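Long-range contacts in uncharacterized protein (Bordetella bronchiseptica, PDB 4XG0), which probably acts as a kinase in the catabolism of acid sugars, as a member of the DUF1537 family: residues G281-A293 and D316-A328; V347-G360 and Q394-G406. All blocks are in the same frame, centred on the assembly; numbering follows the deposited sequence. Where two conformers were deposited one is given.

Both contacts belong to the C-terminal domain, which is assigned by sequence to nucleotide binding, and both pair parallel strands of one mixed sheet. Contact 1 joins the outermost strand 283-285 to strand 317-321; contact 2 joins strands 354-358 and 399-403. Strand 259-263 runs between the two pairs and bonds to 317-321 on one flank and to 354-358 on the other. The contacts follow each other along the chain, with helix 334-349 leading from contact 1 into contact 2. Their centres are about 16 Å apart, and their nearest atoms, about 5 Å apart, do not touch. Together they account for four of the five neighbouring strands that pair in parallel in this seven-stranded sheet.

Contact 1 (G281-A293 and D316-A328); sequences GARTWAPTLAQLA and DALMLLAPEGRLA
Arg283 N donates to Ala317 O over 3.2 Å, the first of four backbone hydrogen bonds joining strands 283-285 and 317-321, which run parallel with axes 20° apart. The others go from Met319 N to Arg283 O, Trp285 N to Met319 O and Leu321 N to Trp285 O. The pairing adds the edge strand to the mixed sheet of the C-terminal domain, with strand 259-263 on the far side of 317-321. On one face Thr284 and Met319 lie side by side; the methionine chain starts anti to its backbone nitrogen (chi1 -176°) and bends at chi3, bringing CE to Thr284 OG1 (3.4 Å) and CG2 (3.5 Å), while OG1 itself hydrogen-bonds to Ala282 O. Leu320 CD2 meets Trp285 CB on the other face, where the indole also stacks with Trp301. Pro287 CG sits over the centre of that indole, 3.6 Å above its plane. Beyond the strands, Pro323 CG packs on Pro287 O (3.2 Å) and Leu292 CD2 against Pro323 CD (3.9 Å). The side chains of Leu292 and Leu327 cross at about a right angle, their CD2 atoms 3.8 Å apart. Leu289 CD2 lies 3.5 Å from both Glu324 O and Arg326 O. Thr288 and Gln291 form a capping box at the start of helix 289-292. A water donates to both Pro287 O and Leu321 O.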
loop_
_atom_site.group_PDB
_atom_site.type_symbol
_atom_site.label_atom_id
_atom_site.label_comp_id
_atom_site.label_asym_id
_atom_site.label_seq_id
_atom_site.Cartn_x
_atom_site.Cartn_y
_atom_site.Cartn_z
ATOM N N GLY A 281 -1.854 -18.383 4.247
ATOM C CA GLY A 281 -0.615 -18.814 3.617
ATOM C C GLY A 281 0.692 -18.643 4.376
ATOM O O GLY A 281 1.744 -19.009 3.867
ATOM N N ALA A 282 0.643 -18.106 5.588
ATOM C CA ALA A 282 1.841 -17.990 6.413
ATOM C C ALA A 282 2.444 -19.349 6.744
ATOM O O ALA A 282 1.766 -20.256 7.210
ATOM C CB ALA A 282 1.554 -17.228 7.672
ATOM N N ARG A 283 3.728 -19.503 6.477
ATOM C CA ARG A 283 4.413 -20.712 6.877
ATOM C C ARG A 283 4.544 -20.739 8.393
ATOM O O ARG A 283 5.055 -19.794 9.004
ATOM C CB ARG A 283 5.780 -20.786 6.200
ATOM C CG ARG A 283 5.661 -20.922 4.685
ATOM C CD ARG A 283 6.813 -21.714 4.060
ATOM N NE ARG A 283 6.412 -22.279 2.768
ATOM C CZ ARG A 283 6.597 -21.691 1.584
ATOM N NH1 ARG A 283 6.179 -22.293 0.473
ATOM N NH2 ARG A 283 7.198 -20.510 1.492
ATOM N N THR A 284 4.096 -21.836 8.991
ATOM C CA THR A 284 3.841 -21.854 10.423
ATOM C C THR A 284 4.635 -22.938 11.151
ATOM O O THR A 284 4.576 -24.113 10.792
ATOM C CB THR A 284 2.333 -22.046 10.655
ATOM O OG1 THR A 284 1.623 -20.907 10.137
ATOM C CG2 THR A 284 2.010 -22.204 12.124
ATOM N N TRP A 285 5.366 -22.539 12.181
ATOM C CA TRP A 285 5.986 -23.496 13.088
ATOM C C TRP A 285 5.062 -23.603 14.278
ATOM O O TRP A 285 4.856 -22.616 14.998
ATOM C CB TRP A 285 7.369 -23.000 13.537
ATOM C CG TRP A 285 8.191 -23.991 14.256
ATOM C CD1 TRP A 285 8.454 -25.272 13.870
ATOM C CD2 TRP A 285 8.914 -23.786 15.484
ATOM N NE1 TRP A 285 9.291 -25.883 14.786
ATOM C CE2 TRP A 285 9.589 -24.989 15.779
ATOM C CE3 TRP A 285 9.033 -22.717 16.367
ATOM C CZ2 TRP A 285 10.379 -25.142 16.918
ATOM C CZ3 TRP A 285 9.824 -22.876 17.498
ATOM C CH2 TRP A 285 10.487 -24.069 17.752
ATOM N N ALA A 286 4.466 -24.782 14.454
ATOM C CA ALA A 286 3.580 -25.048 15.582
ATOM C C ALA A 286 4.059 -26.259 16.363
ATOM O O ALA A 286 3.477 -27.342 16.277
ATOM C CB ALA A 286 2.157 -25.292 15.069
ATOM N N PRO A 287 5.140 -26.092 17.134
ATOM C CA PRO A 287 5.727 -27.216 17.865
ATOM C C PRO A 287 4.965 -27.612 19.117
ATOM O O PRO A 287 4.259 -26.806 19.696
ATOM C CB PRO A 287 7.107 -26.669 18.265
ATOM C CG PRO A 287 6.897 -25.220 18.432
ATOM C CD PRO A 287 5.883 -24.838 17.347
ATOM N N THR A 288 5.136 -28.861 19.530
ATOM C CA THR A 288 4.666 -29.314 20.821
ATOM C C THR A 288 5.621 -28.789 21.878
ATOM O O THR A 288 6.670 -28.242 21.549
ATOM C CB THR A 288 4.693 -30.836 20.908
ATOM O OG1 THR A 288 6.053 -31.274 20.856
ATOM C CG2 THR A 288 3.939 -31.436 19.756
ATOM N N LEU A 289 5.263 -28.968 23.146
ATOM C CA LEU A 289 6.092 -28.516 24.244
ATOM C C LEU A 289 7.464 -29.154 24.164
ATOM O O LEU A 289 8.478 -28.494 24.387
ATOM C CB LEU A 289 5.460 -28.912 25.567
ATOM C CG LEU A 289 4.305 -28.026 26.017
ATOM C CD1 LEU A 289 3.726 -28.626 27.279
ATOM C CD2 LEU A 289 4.834 -26.622 26.256
ATOM N N ALA A 290 7.489 -30.449 23.874
ATOM C CA ALA A 290 8.755 -31.162 23.754
ATOM C C ALA A 290 9.587 -30.608 22.591
ATOM O O ALA A 290 10.793 -30.390 22.729
ATOM C CB ALA A 290 8.508 -32.633 23.563
ATOM N N GLN A 291 8.951 -30.365 21.451
ATOM C CA GLN A 291 9.680 -29.842 20.283
ATOM C C GLN A 291 10.212 -28.432 20.500
ATOM O O GLN A 291 11.345 -28.110 20.101
ATOM C CB GLN A 291 8.790 -29.890 19.033
ATOM C CG GLN A 291 8.458 -31.319 18.566
ATOM C CD GLN A 291 7.371 -31.360 17.493
ATOM O OE1 GLN A 291 6.499 -30.488 17.425
ATOM N NE2 GLN A 291 7.435 -32.370 16.640
ATOM N N LEU A 292 9.402 -27.576 21.117
ATOM C CA LEU A 292 9.808 -26.215 21.391
ATOM C C LEU A 292 11.125 -26.163 22.213
ATOM O O LEU A 292 11.948 -25.266 21.992
ATOM C CB LEU A 292 8.682 -25.469 22.086
ATOM C CG LEU A 292 8.985 -24.030 22.452
ATOM C CD1 LEU A 292 9.506 -23.232 21.268
ATOM C CD2 LEU A 292 7.698 -23.435 23.010
ATOM N N ALA A 293 11.323 -27.115 23.139
ATOM C CA ALA A 293 12.548 -27.154 23.945
ATOM C C ALA A 293 13.712 -27.870 23.253
ATOM O O ALA A 293 14.791 -27.984 23.829
ATOM C CB ALA A 293 12.268 -27.811 25.312
ATOM N N ASP A 316 3.501 -13.006 2.603
ATOM C CA ASP A 316 4.943 -13.123 2.839
ATOM C C ASP A 316 5.220 -13.061 4.342
ATOM O O ASP A 316 5.729 -12.058 4.859
ATOM C CB ASP A 316 5.678 -12.001 2.120
ATOM C CG ASP A 316 7.183 -12.228 2.050
ATOM O OD1 ASP A 316 7.664 -13.243 2.603
ATOM O OD2 ASP A 316 7.878 -11.375 1.446
ATOM N N ALA A 317 4.869 -14.145 5.030
ATOM C CA ALA A 317 4.852 -14.162 6.479
ATOM C C ALA A 317 5.266 -15.515 7.014
ATOM O O ALA A 317 4.965 -16.541 6.416
ATOM C CB ALA A 317 3.454 -13.810 6.980
ATOM N N LEU A 318 5.980 -15.501 8.137
ATOM C CA LEU A 318 6.297 -16.710 8.898
ATOM C C LEU A 318 5.617 -16.574 10.258
ATOM O O LEU A 318 5.600 -15.479 10.805
ATOM C CB LEU A 318 7.808 -16.825 9.091
ATOM C CG LEU A 318 8.645 -16.886 7.805
ATOM C CD1 LEU A 318 10.116 -16.730 8.108
ATOM C CD2 LEU A 318 8.392 -18.172 7.091
ATOM N N MET A 319 5.052 -17.654 10.792
ATOM C CA MET A 319 4.430 -17.614 12.112
ATOM C C MET A 319 4.997 -18.668 13.052
ATOM O O MET A 319 5.122 -19.826 12.680
ATOM C CB MET A 319 2.904 -17.766 12.026
ATOM C CG MET A 319 2.197 -17.639 13.360
ATOM S SD MET A 319 0.387 -17.592 13.177
ATOM C CE MET A 319 0.109 -19.273 12.640
ATOM N N LEU A 320 5.374 -18.241 14.261
ATOM C CA LEU A 320 5.695 -19.163 15.350
ATOM C C LEU A 320 4.531 -19.201 16.326
ATOM O O LEU A 320 4.159 -18.175 16.906
ATOM C CB LEU A 320 6.965 -18.737 16.085
ATOM C CG LEU A 320 8.064 -18.159 15.207
ATOM C CD1 LEU A 320 9.291 -17.814 16.065
ATOM C CD2 LEU A 320 8.464 -19.136 14.127
ATOM N N LEU A 321 3.952 -20.381 16.483
ATOM C CA LEU A 321 2.773 -20.579 17.306
ATOM C C LEU A 321 3.091 -21.361 18.594
ATOM O O LEU A 321 3.544 -22.506 18.542
ATOM C CB LEU A 321 1.722 -21.322 16.484
ATOM C CG LEU A 321 0.353 -21.526 17.151
ATOM C CD1 LEU A 321 -0.201 -20.178 17.605
ATOM C CD2 LEU A 321 -0.598 -22.244 16.190
ATOM N N ALA A 322 2.831 -20.747 19.749
ATOM C CA ALA A 322 3.119 -21.378 21.036
ATOM C C ALA A 322 2.170 -22.514 21.318
ATOM O O ALA A 322 0.992 -22.393 21.056
ATOM C CB ALA A 322 3.008 -20.369 22.151
ATOM N N PRO A 323 2.677 -23.623 21.867
ATOM C CA PRO A 323 1.739 -24.570 22.476
ATOM C C PRO A 323 1.394 -24.121 23.903
ATOM O O PRO A 323 2.119 -23.324 24.517
ATOM C CB PRO A 323 2.533 -25.869 22.481
ATOM C CG PRO A 323 3.920 -25.455 22.612
ATOM C CD PRO A 323 4.058 -24.141 21.879
ATOM N N GLU A 324 0.289 -24.633 24.423
ATOM C CA GLU A 324 -0.106 -24.383 25.798
ATOM C C GLU A 324 0.854 -25.058 26.780
ATOM O O GLU A 324 1.429 -26.103 26.473
ATOM C CB GLU A 324 -1.540 -24.904 26.009
ATOM C CG GLU A 324 -2.127 -24.628 27.384
ATOM C CD GLU A 324 -3.626 -24.308 27.338
ATOM O OE1 GLU A 324 -4.218 -24.255 26.230
ATOM O OE2 GLU A 324 -4.213 -24.102 28.424
ATOM N N GLY A 325 1.028 -24.444 27.949
ATOM C CA GLY A 325 1.785 -25.033 29.037
ATOM C C GLY A 325 3.176 -24.456 29.250
ATOM O O GLY A 325 3.460 -23.289 28.952
ATOM N N ARG A 326 4.043 -25.281 29.808
ATOM C CA ARG A 326 5.418 -24.868 30.048
ATOM C C ARG A 326 6.351 -25.954 29.556
ATOM O O ARG A 326 5.980 -27.126 29.516
ATOM C CB ARG A 326 5.644 -24.630 31.542
ATOM C CG ARG A 326 5.389 -25.861 32.395
ATOM C CD ARG A 326 6.000 -25.702 33.770
ATOM N NE ARG A 326 5.223 -24.788 34.599
ATOM C CZ ARG A 326 5.702 -24.156 35.665
ATOM N NH1 ARG A 326 4.914 -23.350 36.363
ATOM N NH2 ARG A 326 6.966 -24.324 36.037
ATOM N N LEU A 327 7.567 -25.564 29.177
ATOM C CA LEU A 327 8.573 -26.535 28.798
ATOM C C LEU A 327 8.946 -27.399 29.997
ATOM O O LEU A 327 9.028 -26.911 31.129
ATOM C CB LEU A 327 9.821 -25.808 28.297
ATOM C CG LEU A 327 9.555 -24.778 27.207
ATOM C CD1 LEU A 327 10.868 -24.218 26.731
ATOM C CD2 LEU A 327 8.791 -25.404 26.073
ATOM N N ALA A 328 9.187 -28.676 29.741
ATOM C CA ALA A 328 9.517 -29.633 30.793
ATOM C C ALA A 328 10.757 -29.196 31.556
ATOM O O ALA A 328 11.769 -28.840 30.944
ATOM C CB ALA A 328 9.719 -31.011 30.197
HETATM O O HOH W 1 2.384 -24.871 18.877
HETATM O O HOH W 2 9.349 -29.337 27.204
#

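Contact 2 (V347-G360 and Q394-G406); sequences VLAHGAAGVVATGG and QAAGLPVVTKAGG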
loop_
_atom_site.group_PDB
_atom_site.type_symbol
_atom_site.label_atom_id
_atom_site.label_comp_id
_atom_site.label_asym_id
_atom_site.label_seq_id
_atom_site.Cartn_x
_atom_site.Cartn_y
_atom_site.Cartn_z
ATOM N N VAL A 347 15.318 -13.317 13.111
ATOM C CA VAL A 347 15.443 -11.946 12.649
ATOM C C VAL A 347 16.897 -11.557 12.390
ATOM O O VAL A 347 17.219 -10.905 11.395
ATOM C CB VAL A 347 14.856 -10.984 13.675
ATOM C CG1 VAL A 347 15.244 -9.570 13.347
ATOM C CG2 VAL A 347 13.330 -11.154 13.755
ATOM N N LEU A 348 17.802 -11.949 13.261
ATOM C CA LEU A 348 19.187 -11.533 13.048
ATOM C C LEU A 348 19.870 -12.355 11.963
ATOM O O LEU A 348 20.665 -11.840 11.149
ATOM C CB LEU A 348 19.963 -11.613 14.355
ATOM C CG LEU A 348 19.466 -10.644 15.419
ATOM C CD1 LEU A 348 20.243 -10.810 16.743
ATOM C CD2 LEU A 348 19.554 -9.224 14.891
ATOM N N ALA A 349 19.561 -13.634 11.918
ATOM C CA ALA A 349 20.304 -14.483 11.002
ATOM C C ALA A 349 19.816 -14.341 9.543
ATOM O O ALA A 349 20.632 -14.295 8.608
ATOM C CB ALA A 349 20.256 -15.933 11.476
ATOM N N HIS A 350 18.498 -14.271 9.360
ATOM C CA HIS A 350 17.852 -14.375 8.050
ATOM C C HIS A 350 17.281 -13.019 7.605
ATOM O O HIS A 350 17.198 -12.724 6.420
ATOM C CB HIS A 350 16.735 -15.425 8.146
ATOM C CG HIS A 350 15.802 -15.460 6.971
ATOM N ND1 HIS A 350 16.160 -15.983 5.747
ATOM C CD2 HIS A 350 14.509 -15.062 6.849
ATOM C CE1 HIS A 350 15.136 -15.883 4.911
ATOM N NE2 HIS A 350 14.124 -15.329 5.555
ATOM N N GLY A 351 16.925 -12.186 8.566
ATOM C CA GLY A 351 16.342 -10.899 8.253
ATOM C C GLY A 351 14.833 -11.027 8.270
ATOM O O GLY A 351 14.307 -12.130 8.200
ATOM N N ALA A 352 14.157 -9.888 8.405
ATOM C CA ALA A 352 12.707 -9.834 8.418
ATOM C C ALA A 352 12.308 -8.416 8.107
ATOM O O ALA A 352 13.038 -7.454 8.406
ATOM C CB ALA A 352 12.148 -10.274 9.782
ATOM N N ALA A 353 11.148 -8.281 7.486
ATOM C CA ALA A 353 10.576 -6.992 7.231
ATOM C C ALA A 353 10.040 -6.331 8.490
ATOM O O ALA A 353 9.887 -5.118 8.530
ATOM C CB ALA A 353 9.439 -7.140 6.199
ATOM N N GLY A 354 9.764 -7.149 9.508
ATOM C CA GLY A 354 9.228 -6.724 10.788
ATOM C C GLY A 354 8.761 -7.919 11.605
ATOM O O GLY A 354 8.800 -9.067 11.134
ATOM N N VAL A 355 8.328 -7.631 12.827
ATOM C CA VAL A 355 7.813 -8.615 13.752
ATOM C C VAL A 355 6.482 -8.157 14.296
ATOM O O VAL A 355 6.271 -6.970 14.548
ATOM C CB VAL A 355 8.766 -8.831 14.939
ATOM C CG1 VAL A 355 8.209 -9.923 15.880
ATOM C CG2 VAL A 355 10.101 -9.203 14.442
ATOM N N VAL A 356 5.573 -9.110 14.449
ATOM C CA VAL A 356 4.308 -8.882 15.107
ATOM C C VAL A 356 4.256 -9.840 16.306
ATOM O O VAL A 356 4.579 -11.034 16.187
ATOM C CB VAL A 356 3.113 -9.209 14.163
ATOM C CG1 VAL A 356 1.814 -8.992 14.877
ATOM C CG2 VAL A 356 3.168 -8.388 12.906
ATOM N N ALA A 357 3.923 -9.333 17.478
ATOM C CA ALA A 357 3.940 -10.185 18.666
ATOM C C ALA A 357 2.659 -10.025 19.446
ATOM O O ALA A 357 2.203 -8.911 19.737
ATOM C CB ALA A 357 5.166 -9.870 19.563
ATOM N N THR A 358 2.051 -11.159 19.775
ATOM C CA THR A 358 0.887 -11.184 20.640
ATOM C C THR A 358 0.915 -12.457 21.513
ATOM O O THR A 358 1.402 -13.493 21.076
ATOM C CB THR A 358 -0.422 -11.122 19.803
ATOM O OG1 THR A 358 -1.539 -10.821 20.644
ATOM C CG2 THR A 358 -0.708 -12.435 19.119
ATOM N N GLY A 359 0.506 -12.375 22.777
ATOM C CA GLY A 359 0.175 -11.126 23.429
ATOM C C GLY A 359 1.373 -10.522 24.155
ATOM O O GLY A 359 2.511 -10.599 23.661
ATOM N N GLY A 360 1.108 -9.948 25.331
ATOM C CA GLY A 360 2.083 -9.150 26.061
ATOM C C GLY A 360 3.294 -9.947 26.512
ATOM O O GLY A 360 4.428 -9.470 26.533
ATOM N N GLN A 394 20.092 -5.158 19.144
ATOM C CA GLN A 394 20.699 -5.696 17.933
ATOM C C GLN A 394 19.883 -5.484 16.644
ATOM O O GLN A 394 20.389 -5.652 15.537
ATOM C CB GLN A 394 20.923 -7.196 18.162
ATOM C CG GLN A 394 21.513 -7.535 19.561
ATOM C CD GLN A 394 21.562 -9.030 19.837
ATOM O OE1 GLN A 394 22.571 -9.686 19.578
ATOM N NE2 GLN A 394 20.465 -9.575 20.367
ATOM N N ALA A 395 18.607 -5.139 16.790
ATOM C CA ALA A 395 17.714 -4.973 15.639
ATOM C C ALA A 395 17.047 -3.605 15.676
ATOM O O ALA A 395 15.884 -3.446 15.241
ATOM C CB ALA A 395 16.645 -6.055 15.644
ATOM N N ALA A 396 17.764 -2.609 16.180
ATOM C CA ALA A 396 17.229 -1.259 16.182
ATOM C C ALA A 396 16.749 -0.902 14.798
ATOM O O ALA A 396 17.448 -1.140 13.803
ATOM C CB ALA A 396 18.268 -0.266 16.637
ATOM N N GLY A 397 15.557 -0.311 14.735
ATOM C CA GLY A 397 14.960 0.063 13.484
ATOM C C GLY A 397 13.960 -0.912 12.917
ATOM O O GLY A 397 13.180 -0.535 12.030
ATOM N N LEU A 398 13.939 -2.141 13.410
ATOM C CA LEU A 398 13.022 -3.134 12.871
ATOM C C LEU A 398 11.592 -2.745 13.175
ATOM O O LEU A 398 11.257 -2.503 14.330
ATOM C CB LEU A 398 13.292 -4.504 13.453
ATOM C CG LEU A 398 12.515 -5.674 12.852
ATOM C CD1 LEU A 398 12.990 -6.008 11.442
ATOM C CD2 LEU A 398 12.625 -6.849 13.749
ATOM N N PRO A 399 10.736 -2.727 12.151
ATOM C CA PRO A 399 9.312 -2.502 12.444
ATOM C C PRO A 399 8.713 -3.596 13.321
ATOM O O PRO A 399 9.030 -4.784 13.186
ATOM C CB PRO A 399 8.672 -2.497 11.071
ATOM C CG PRO A 399 9.810 -2.010 10.127
ATOM C CD PRO A 399 10.994 -2.784 10.700
ATOM N N VAL A 400 7.873 -3.162 14.257
ATOM C CA VAL A 400 7.258 -4.056 15.225
ATOM C C VAL A 400 5.809 -3.625 15.474
ATOM O O VAL A 400 5.477 -2.432 15.438
ATOM C CB VAL A 400 8.048 -4.063 16.587
ATOM C CG1 VAL A 400 8.232 -2.640 17.120
ATOM C CG2 VAL A 400 7.383 -4.951 17.607
ATOM N N VAL A 401 4.960 -4.624 15.700
ATOM C CA VAL A 401 3.581 -4.443 16.098
ATOM C C VAL A 401 3.373 -5.311 17.312
ATOM O O VAL A 401 3.788 -6.469 17.348
ATOM C CB VAL A 401 2.604 -4.924 14.989
ATOM C CG1 VAL A 401 1.174 -5.039 15.511
ATOM C CG2 VAL A 401 2.666 -4.023 13.768
ATOM N N THR A 402 2.732 -4.753 18.322
ATOM C CA THR A 402 2.420 -5.529 19.493
ATOM C C THR A 402 0.902 -5.501 19.728
ATOM O O THR A 402 0.178 -4.576 19.307
ATOM C CB THR A 402 3.203 -5.007 20.716
ATOM O OG1 THR A 402 3.056 -3.586 20.778
ATOM C CG2 THR A 402 4.685 -5.326 20.568
ATOM N N LYS A 403 0.414 -6.526 20.409
ATOM C CA LYS A 403 -1.026 -6.648 20.613
ATOM C C LYS A 403 -1.307 -7.533 21.802
ATOM O O LYS A 403 -0.632 -8.539 21.998
ATOM C CB LYS A 403 -1.695 -7.256 19.368
ATOM C CG LYS A 403 -3.192 -7.366 19.434
ATOM C CD LYS A 403 -3.788 -8.053 18.193
ATOM C CE LYS A 403 -3.599 -9.576 18.217
ATOM N NZ LYS A 403 -4.392 -10.222 19.334
ATOM N N ALA A 404 -2.316 -7.176 22.580
ATOM C CA ALA A 404 -2.725 -8.052 23.658
ATOM C C ALA A 404 -3.371 -9.304 23.049
ATOM O O ALA A 404 -3.968 -9.248 21.971
ATOM C CB ALA A 404 -3.656 -7.349 24.583
ATOM N N GLY A 405 -3.232 -10.421 23.746
ATOM C CA GLY A 405 -3.596 -11.719 23.224
ATOM C C GLY A 405 -5.073 -11.826 22.915
ATOM O O GLY A 405 -5.441 -12.452 21.935
ATOM N N GLY A 406 -5.912 -11.213 23.748
ATOM C CA GLY A 406 -7.350 -11.342 23.593
ATOM C C GLY A 406 -7.962 -10.325 22.641
ATOM O O GLY A 406 -9.166 -10.362 22.398
HETATM O O HOH W 3 -1.799 -10.298 26.374
#
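Val347, in the last turn of helix 334-349, meets Leu398 tip to tip, its CG1 3.8 Å from Leu398 CD2. Leu348 crosses Gln394 at about a right angle, with CD1 against the amide end of the glutamine. The carbonyl of Ala352 abuts Leu398 CD1, and Ala353 O lies 3.4 Å from Pro399 CD. Leu398 projects anti to its backbone nitrogen (chi1 -173°), carrying its two methyls in among Val347, Ala352 and Gly354. From Val355 the chains pair as parallel strands, 9° apart: Val355 N bonds to Pro399 O, Val401 N to Val355 O, and Ala357 N to Val401 O at 2.9 Å. Val356 and Val401 lie side by side on one face. At Thr358, OG1 donates to Lys403 O (2.8 Å) from well above the carbonyl plane, while Lys403 NZ bonds only weakly to the same hydroxyl. That ammonium is held more firmly by Ala404 O, 2.8 Å from NZ, and by Gln273 and Phe407. A cis peptide precedes Gly359, whose CA lies 3.1 Å from Lys403 O. The glycine-rich turn into helix 360-369, with Gly360 in a GxGxxA-like pattern, is consistent with a nucleotide-binding domain. A water accepts from both Gly360 N and Gly405 N, linking the residues that follow the two strands. The pair occupies the sheet between strands 259-263 and 385-391, with helix 412-421 packed over Val356 and Lys403.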